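Side-chain contacts in Methylcobalamin\: coenzyme M methyltransferase (Methanosarcina mazei, PDB 4AY7), which transfers a methyl group from a methylated corrinoid to coenzyme M in methanogenesis, using a zinc ion held in a TIM-barrel fold: residues A308-A313 against D319-G324; K277-I282 against A286-N291. All coordinates share one frame; numbering follows the deposited sequence.

Interaction 1 of 2, residues A308-A313 against D319-G324; sequences AEAKEA and DVLAPG. With MG (magnesium ion), chain D.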
loop_
_atom_site.group_PDB
_atom_site.type_symbol
_atom_site.label_atom_id
_atom_site.label_comp_id
_atom_site.label_asym_id
_atom_site.label_seq_id
_atom_site.Cartn_x
_atom_site.Cartn_y
_atom_site.Cartn_z
ATOM N N ALA A 308 2.911 -23.288 4.339
ATOM C CA ALA A 308 4.320 -23.569 4.219
ATOM C C ALA A 308 5.185 -22.308 3.929
ATOM O O ALA A 308 6.247 -22.095 4.559
ATOM C CB ALA A 308 4.582 -24.650 3.188
ATOM N N GLU A 309 4.755 -21.480 2.999
ATOM C CA GLU A 309 5.505 -20.291 2.609
ATOM C C GLU A 309 5.387 -19.228 3.671
ATOM O O GLU A 309 6.342 -18.501 3.869
ATOM C CB GLU A 309 5.051 -19.776 1.218
ATOM C CG GLU A 309 5.468 -20.808 0.154
ATOM C CD GLU A 309 4.943 -20.460 -1.253
ATOM O OE1 GLU A 309 4.500 -19.287 -1.464
ATOM O OE2 GLU A 309 4.959 -21.385 -2.141
ATOM N N ALA A 310 4.236 -19.149 4.356
ATOM C CA ALA A 310 4.054 -18.299 5.546
ATOM C C ALA A 310 5.044 -18.643 6.648
ATOM O O ALA A 310 5.811 -17.781 7.193
ATOM C CB ALA A 310 2.635 -18.399 6.091
ATOM N N LYS A 311 5.056 -19.936 6.980
ATOM C CA LYS A 311 5.975 -20.468 7.976
ATOM C C LYS A 311 7.430 -20.115 7.659
ATOM O O LYS A 311 8.160 -19.655 8.532
ATOM C CB LYS A 311 5.828 -22.000 8.063
ATOM C CG LYS A 311 6.605 -22.667 9.181
ATOM C CD LYS A 311 6.402 -24.205 9.195
ATOM C CE LYS A 311 7.186 -24.930 10.289
ATOM N NZ LYS A 311 6.727 -26.372 10.535
ATOM N N GLU A 312 7.836 -20.334 6.424
ATOM C CA GLU A 312 9.132 -19.900 5.969
ATOM C C GLU A 312 9.447 -18.378 6.208
ATOM O O GLU A 312 10.528 -18.063 6.664
ATOM C CB GLU A 312 9.359 -20.275 4.514
ATOM C CG GLU A 312 10.784 -20.055 4.117
ATOM C CD GLU A 312 11.235 -20.853 2.903
ATOM O OE1 GLU A 312 10.540 -21.841 2.483
ATOM O OE2 GLU A 312 12.352 -20.469 2.391
ATOM N N ALA A 313 8.549 -17.458 5.856
ATOM C CA ALA A 313 8.713 -16.067 6.184
ATOM C C ALA A 313 8.827 -15.782 7.689
ATOM O O ALA A 313 9.721 -15.023 8.138
ATOM C CB ALA A 313 7.591 -15.247 5.554
ATOM N N ASP A 319 8.634 -9.252 9.920
ATOM C CA ASP A 319 8.138 -8.491 11.020
ATOM C C ASP A 319 6.642 -8.430 11.117
ATOM O O ASP A 319 6.071 -8.317 12.210
ATOM C CB ASP A 319 8.778 -7.123 10.997
ATOM C CG ASP A 319 10.286 -7.209 11.056
ATOM O OD1 ASP A 319 10.760 -7.641 12.115
ATOM O OD2 ASP A 319 11.007 -6.977 10.065
ATOM N N VAL A 320 6.008 -8.394 9.967
ATOM C CA VAL A 320 4.562 -8.402 9.798
ATOM C C VAL A 320 4.239 -9.382 8.658
ATOM O O VAL A 320 4.732 -9.203 7.520
ATOM C CB VAL A 320 3.967 -7.037 9.439
ATOM C CG1 VAL A 320 2.484 -7.200 9.044
ATOM C CG2 VAL A 320 4.147 -6.005 10.606
ATOM N N LEU A 321 3.531 -10.446 8.986
ATOM C CA LEU A 321 3.233 -11.488 7.967
ATOM C C LEU A 321 2.092 -10.967 7.109
ATOM O O LEU A 321 1.028 -10.537 7.633
ATOM C CB LEU A 321 2.840 -12.781 8.598
ATOM C CG LEU A 321 2.412 -13.962 7.722
ATOM C CD1 LEU A 321 3.577 -14.296 6.812
ATOM C CD2 LEU A 321 1.869 -15.193 8.458
ATOM N N ALA A 322 2.305 -10.996 5.798
ATOM C CA ALA A 322 1.327 -10.371 4.865
ATOM C C ALA A 322 1.515 -10.877 3.445
ATOM O O ALA A 322 2.564 -11.397 3.126
ATOM C CB ALA A 322 1.466 -8.829 4.905
ATOM N N PRO A 323 0.501 -10.626 2.542
ATOM C CA PRO A 323 0.679 -10.881 1.123
ATOM C C PRO A 323 1.854 -10.032 0.588
ATOM O O PRO A 323 2.066 -8.902 1.032
ATOM C CB PRO A 323 -0.656 -10.438 0.523
ATOM C CG PRO A 323 -1.631 -10.576 1.667
ATOM C CD PRO A 323 -0.859 -10.156 2.859
ATOM N N GLY A 324 2.530 -10.515 -0.430
ATOM C CA GLY A 324 3.564 -9.756 -1.040
ATOM C C GLY A 324 3.085 -8.555 -1.855
ATOM O O GLY A 324 3.794 -7.607 -1.995
HETATM MG MG MG D . 11.893 -8.452 13.806
HETATM O O HOH W 1 10.295 -8.775 15.012
HETATM O O HOH W 2 12.422 -10.373 13.194
#
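Leu321 meets Ala310 and Ala313, two small residues one turn apart on helix 303-315. The contact is apolar and modest, burying 97 Å² in all. The CB of Leu321 leaves strand 320-323 toward the helix. Its CG lies anti to the backbone N (chi1 176°), which carries the fork of the side chain out to the helix surface. There the two methyls part. CD2 reaches the CB of Ala310 at 4.1 Å. CD1 sits 4.3 Å from the CB of Ala313 and also comes near the carbonyl O of Ala310. One leucine tip thus covers both alanines. The short alanine side chains let the helix backbone come close, with the CA atoms of Ala310 and Leu321 7.3 Å apart. Val33 and Arg343 also touch Leu321, and Ala342 of helix 333-346 packs on Ala310. At the start of the strand segment, the CB of Asp319 points away from the helix. Its OD1 binds a magnesium ion at 2.2 Å, and two waters also bind the ion. The contact packs helix 303-315 on strand 320-323, which follows it. Strand 287-292 precedes the helix and lies beside that strand: a beta-alpha-beta unit of the TIM barrel.

Interaction 2 of 2, residues K277-I282 against A286-N291; sequences KGKEVI and ARLVGN
Helix 277-282 runs nearly antiparallel to strand 287-291, with their axes 8.8 Å apart at closest and 152° between their directions. Three helix residues, Gly278, Lys279 and Ile282, meet Leu288 on the strand. The CB of Leu288 points toward the helix. It touches CD of Lys279 at 3.8 Å and CD1 of Ile282 at 4.0 Å. CD2 lies over the helix backbone, 4.2 Å from CA of Gly278. The absence of a side chain at Gly278 lets this methyl settle there. Ile282 reaches the beginning of the strand segment. Its CG1 stands between the backbone N and the carbonyl carbon (chi1 78°), and the extended chi2 then carries CD1 to the carbonyl O of Ala286, 3.2 Å away. This is a close methyl-to-oxygen contact, and that buried oxygen has no hydrogen-bonding partner in the model. Leu255 and Ala259 of helix 252-259 also touch Ile282. Lys279 starts beside the contact; its chain bends at chi2 and chi3, which brings its end nearer the strand. The Lys279 and Leu288 side chains run alongside each other, pointing opposite ways, while NZ goes on to a salt bridge with Asp319. The NE of Arg287 turns to the carbonyl O of Leu23. The packing is that of a beta-alpha-beta crossover, here strand 265-267, helix 275-282 and strand 287-292, within the TIM barrel.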
loop_
_atom_site.group_PDB
_atom_site.type_symbol
_atom_site.label_atom_id
_atom_site.label_comp_id
_atom_site.label_asym_id
_atom_site.label_seq_id
_atom_site.Cartn_x
_atom_site.Cartn_y
_atom_site.Cartn_z
ATOM N N LYS A 277 16.815 -13.139 3.524
ATOM C CA LYS A 277 17.749 -12.439 2.719
ATOM C C LYS A 277 17.402 -10.928 2.789
ATOM O O LYS A 277 18.301 -10.034 2.999
ATOM C CB LYS A 277 17.735 -12.956 1.295
ATOM C CG LYS A 277 18.582 -12.118 0.364
ATOM C CD LYS A 277 18.424 -12.526 -1.105
ATOM C CE LYS A 277 19.773 -12.281 -1.833
ATOM N NZ LYS A 277 19.726 -12.098 -3.318
ATOM N N GLY A 278 16.116 -10.619 2.630
ATOM C CA GLY A 278 15.690 -9.234 2.750
ATOM C C GLY A 278 16.120 -8.591 4.070
ATOM O O GLY A 278 16.564 -7.405 4.097
ATOM N N LYS A 279 15.984 -9.343 5.175
ATOM C CA LYS A 279 16.344 -8.818 6.521
ATOM C C LYS A 279 17.830 -8.539 6.596
ATOM O O LYS A 279 18.257 -7.591 7.265
ATOM C CB LYS A 279 15.860 -9.738 7.663
ATOM C CG LYS A 279 14.351 -9.816 7.800
ATOM C CD LYS A 279 13.730 -8.562 8.465
ATOM C CE LYS A 279 14.050 -8.620 9.954
ATOM N NZ LYS A 279 13.540 -7.445 10.655
ATOM N N GLU A 280 18.640 -9.352 5.913
ATOM C CA GLU A 280 20.088 -9.150 5.887
ATOM C C GLU A 280 20.457 -7.842 5.197
ATOM O O GLU A 280 21.342 -7.120 5.665
ATOM C CB GLU A 280 20.860 -10.296 5.217
ATOM C CG GLU A 280 20.998 -11.594 6.063
ATOM C CD GLU A 280 21.822 -12.702 5.344
ATOM O OE1 GLU A 280 22.655 -12.327 4.449
ATOM O OE2 GLU A 280 21.646 -13.934 5.649
ATOM N N VAL A 281 19.755 -7.545 4.093
ATOM C CA VAL A 281 20.007 -6.308 3.322
ATOM C C VAL A 281 19.611 -5.073 4.127
ATOM O O VAL A 281 20.386 -4.125 4.236
ATOM C CB VAL A 281 19.315 -6.333 1.964
ATOM C CG1 VAL A 281 19.444 -4.970 1.265
ATOM C CG2 VAL A 281 19.842 -7.447 1.096
ATOM N N ILE A 282 18.457 -5.091 4.746
ATOM C CA ILE A 282 17.976 -3.919 5.392
ATOM C C ILE A 282 18.452 -3.711 6.799
ATOM O O ILE A 282 18.467 -2.567 7.249
ATOM C CB ILE A 282 16.402 -3.806 5.294
ATOM C CG1 ILE A 282 15.706 -4.728 6.292
ATOM C CG2 ILE A 282 15.962 -4.028 3.842
ATOM C CD1 ILE A 282 14.185 -4.755 6.189
ATOM N N ALA A 286 14.969 -0.661 8.704
ATOM C CA ALA A 286 13.518 -0.732 8.500
ATOM C C ALA A 286 13.101 -2.174 8.804
ATOM O O ALA A 286 13.981 -3.068 8.949
ATOM C CB ALA A 286 13.086 -0.346 7.093
ATOM N N ARG A 287 11.815 -2.365 9.063
ATOM C CA ARG A 287 11.253 -3.686 9.246
ATOM C C ARG A 287 10.683 -4.200 7.962
ATOM O O ARG A 287 10.445 -3.430 7.009
ATOM C CB ARG A 287 10.192 -3.651 10.321
ATOM C CG ARG A 287 10.658 -3.950 11.725
ATOM C CD ARG A 287 11.768 -3.003 12.178
ATOM N NE ARG A 287 11.392 -1.608 12.142
ATOM C CZ ARG A 287 12.223 -0.575 12.051
ATOM N NH1 ARG A 287 13.536 -0.717 12.093
ATOM N NH2 ARG A 287 11.759 0.667 11.992
ATOM N N LEU A 288 10.441 -5.502 7.890
ATOM C CA LEU A 288 10.013 -6.152 6.640
ATOM C C LEU A 288 8.603 -6.744 6.748
ATOM O O LEU A 288 8.246 -7.419 7.727
ATOM C CB LEU A 288 11.019 -7.192 6.174
ATOM C CG LEU A 288 10.964 -7.667 4.725
ATOM C CD1 LEU A 288 11.244 -6.538 3.747
ATOM C CD2 LEU A 288 11.892 -8.880 4.476
ATOM N N VAL A 289 7.766 -6.381 5.787
ATOM C CA VAL A 289 6.375 -6.773 5.756
ATOM C C VAL A 289 6.195 -7.624 4.503
ATOM O O VAL A 289 6.623 -7.260 3.426
ATOM C CB VAL A 289 5.439 -5.576 5.675
ATOM C CG1 VAL A 289 3.986 -6.063 5.612
ATOM C CG2 VAL A 289 5.710 -4.556 6.835
ATOM N N GLY A 290 5.540 -8.760 4.661
ATOM C CA GLY A 290 5.325 -9.663 3.506
ATOM C C GLY A 290 5.336 -11.109 3.919
ATOM O O GLY A 290 5.045 -11.382 5.060
ATOM N N ASN A 291 5.670 -12.050 3.027
ATOM C CA ASN A 291 5.992 -11.828 1.606
ATOM C C ASN A 291 5.319 -12.870 0.696
ATOM O O ASN A 291 5.921 -13.331 -0.310
ATOM C CB ASN A 291 7.497 -11.912 1.411
ATOM C CG ASN A 291 8.053 -13.248 1.839
ATOM O OD1 ASN A 291 7.316 -14.076 2.373
ATOM N ND2 ASN A 291 9.339 -13.455 1.639
#

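In the fold
Interaction 2 comes first in the sequence and interaction 1 follows, with centres about 11 Å apart. They lean on neighbouring parallel strands, 287-292 and 320-323. Asp319 joins them. Its OD2 forms a salt bridge with NZ of Lys279 at 2.6 Å and probably accepts a hydrogen bond from N of Leu288 at 2.7 Å. The Lys279 side chain is about 4 Å from the magnesium ion bound in interaction 1. Elsewhere CB of Ala313 packs on OD1 of Asn291 at 3.4 Å. The zinc site of His246, Cys248 and Cys325 is separate: the Leu288 side chain is about 12 Å from the zinc ion.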